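Local atomic coordinates of plasma serine protease inhibitor (Homo sapiens, PDB entry 3DY0), a protein that inhibits serine proteases in blood plasma and other body fluids in a heparin-dependent manner, binding irreversibly to the protease's active-site serine. Residues Ile232-Glu236 / Gly237-Gln241. Numbering follows the deposited sequence. Where two conformers were deposited one is given.
Sequences ILPSE and GKMQQ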
loop_
_atom_site.group_PDB
_atom_site.type_symbol
_atom_site.label_atom_id
_atom_site.label_comp_id
_atom_site.label_asym_id
_atom_site.label_seq_id
_atom_site.Cartn_x
_atom_site.Cartn_y
_atom_site.Cartn_z
ATOM N N ILE A 232 16.107 -3.936 -0.597
ATOM C CA ILE A 232 16.623 -4.949 -1.515
ATOM C C ILE A 232 17.433 -4.340 -2.652
ATOM O O ILE A 232 16.917 -3.535 -3.425
ATOM C CB ILE A 232 15.466 -5.753 -2.152
ATOM C CG1 ILE A 232 14.460 -6.178 -1.080
ATOM C CG2 ILE A 232 16.020 -6.974 -2.877
ATOM C CD1 ILE A 232 15.033 -7.074 -0.008
ATOM N N LEU A 233 18.698 -4.737 -2.758
ATOM C CA LEU A 233 19.567 -4.231 -3.817
ATOM C C LEU A 233 19.904 -5.349 -4.800
ATOM O O LEU A 233 20.714 -6.231 -4.501
ATOM C CB LEU A 233 20.871 -3.684 -3.227
ATOM C CG LEU A 233 21.821 -3.003 -4.218
ATOM C CD1 LEU A 233 21.187 -1.721 -4.727
ATOM C CD2 LEU A 233 23.155 -2.697 -3.541
ATOM N N PRO A 234 19.273 -5.344 -5.979
ATOM C CA PRO A 234 19.563 -6.391 -6.962
ATOM C C PRO A 234 20.979 -6.221 -7.486
ATOM O O PRO A 234 21.519 -5.112 -7.486
ATOM C CB PRO A 234 18.554 -6.113 -8.081
ATOM C CG PRO A 234 17.440 -5.371 -7.394
ATOM C CD PRO A 234 18.187 -4.466 -6.445
ATOM N N SER A 235 21.581 -7.321 -7.926
ATOM C CA SER A 235 22.916 -7.259 -8.503
ATOM C C SER A 235 22.773 -6.436 -9.777
ATOM O O SER A 235 21.656 -6.186 -10.237
ATOM C CB SER A 235 23.418 -8.656 -8.871
ATOM O OG SER A 235 23.544 -9.491 -7.738
ATOM N N GLU A 236 23.897 -6.013 -10.343
ATOM C CA GLU A 236 23.874 -5.237 -11.577
ATOM C C GLU A 236 23.039 -5.963 -12.634
ATOM O O GLU A 236 23.240 -7.154 -12.884
ATOM C CB GLU A 236 25.303 -5.039 -12.095
ATOM C CG GLU A 236 25.431 -4.035 -13.233
ATOM C CD GLU A 236 25.242 -2.598 -12.775
ATOM O OE1 GLU A 236 26.014 -2.143 -11.902
ATOM O OE2 GLU A 236 24.328 -1.920 -13.291
ATOM N N GLY A 237 22.086 -5.241 -13.221
ATOM C CA GLY A 237 21.233 -5.795 -14.263
ATOM C C GLY A 237 20.197 -6.828 -13.861
ATOM O O GLY A 237 19.570 -7.441 -14.726
ATOM N N LYS A 238 19.975 -7.008 -12.563
ATOM C CA LYS A 238 19.026 -8.019 -12.118
ATOM C C LYS A 238 17.733 -7.538 -11.470
ATOM O O LYS A 238 17.030 -8.337 -10.856
ATOM C CB LYS A 238 19.726 -8.998 -11.171
ATOM C CG LYS A 238 20.867 -9.788 -11.812
ATOM C CD LYS A 238 20.358 -10.709 -12.910
ATOM C CE LYS A 238 21.476 -11.577 -13.471
ATOM N NZ LYS A 238 20.952 -12.569 -14.452
ATOM N N MET A 239 17.401 -6.258 -11.606
ATOM C CA MET A 239 16.160 -5.761 -11.011
ATOM C C MET A 239 14.931 -6.486 -11.561
ATOM O O MET A 239 14.044 -6.860 -10.803
ATOM C CB MET A 239 16.006 -4.252 -11.232
ATOM C CG MET A 239 14.654 -3.685 -10.772
ATOM S SD MET A 239 14.284 -3.946 -9.004
ATOM C CE MET A 239 15.147 -2.540 -8.266
ATOM N N GLN A 240 14.876 -6.689 -12.876
ATOM C CA GLN A 240 13.733 -7.371 -13.479
ATOM C C GLN A 240 13.616 -8.788 -12.929
ATOM O O GLN A 240 12.519 -9.269 -12.626
ATOM C CB GLN A 240 13.886 -7.416 -15.004
ATOM C CG GLN A 240 12.670 -7.977 -15.728
ATOM C CD GLN A 240 11.423 -7.141 -15.504
ATOM O OE1 GLN A 240 11.398 -5.948 -15.812
ATOM N NE2 GLN A 240 10.379 -7.764 -14.967
ATOM N N GLN A 241 14.760 -9.452 -12.795
ATOM C CA GLN A 241 14.807 -10.808 -12.275
ATOM C C GLN A 241 14.277 -10.850 -10.845
ATOM O O GLN A 241 13.531 -11.756 -10.475
ATOM C CB GLN A 241 16.245 -11.328 -12.319
ATOM C CG GLN A 241 16.426 -12.721 -11.745
ATOM C CD GLN A 241 17.775 -13.310 -12.096
ATOM O OE1 GLN A 241 18.058 -13.588 -13.264
ATOM N NE2 GLN A 241 18.621 -13.493 -11.092
HETATM O O HOH W 1 21.794 -2.559 -12.500
#
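Ser235 and Lys238 close a type II beta turn that reverses the chain between the end of strand 228-234 and helix 239-245. The amide N of Lys238 lies 3.0 Å from the carbonyl O of Ser235, a fairly straight hydrogen bond (153° at the hydrogen) that reaches the oxygen from above its carbonyl plane. Gly237 takes the third turn position, where phi is positive (71°), a conformation that glycine, lacking a CB, adopts readily. Its N gives its hydrogen to a water 2.8 Å away, and that water donates to Glu236 OE2; the Glu236 chain, bent at chi2, folds back to let its carboxylate take part in the bridge. Pro234 ends the strand with a compact ring whose CB rests on the backbone N of Met239. The Met239 thioether crosses the ring obliquely at CG, its CE 3.7 Å from Pro234 CG; with CG anti to the backbone N (chi1 174°) and two further bends, the flexible chain curls its methyl onto the proline. Lys238, the N-cap residue, packs its CB against Ser235 O and sends NZ one turn on to Gln241 OE1, 3.3 Å away. Ser235 OG bonds Ser215 OG and Gln241 NE2 bonds Leu214 O, tying this strand-to-helix connection of the serpin fold to the chain leading into antiparallel strand 216-222; the bound peptide continues the sheet beside Ile232 and lies against Pro234 and Met239.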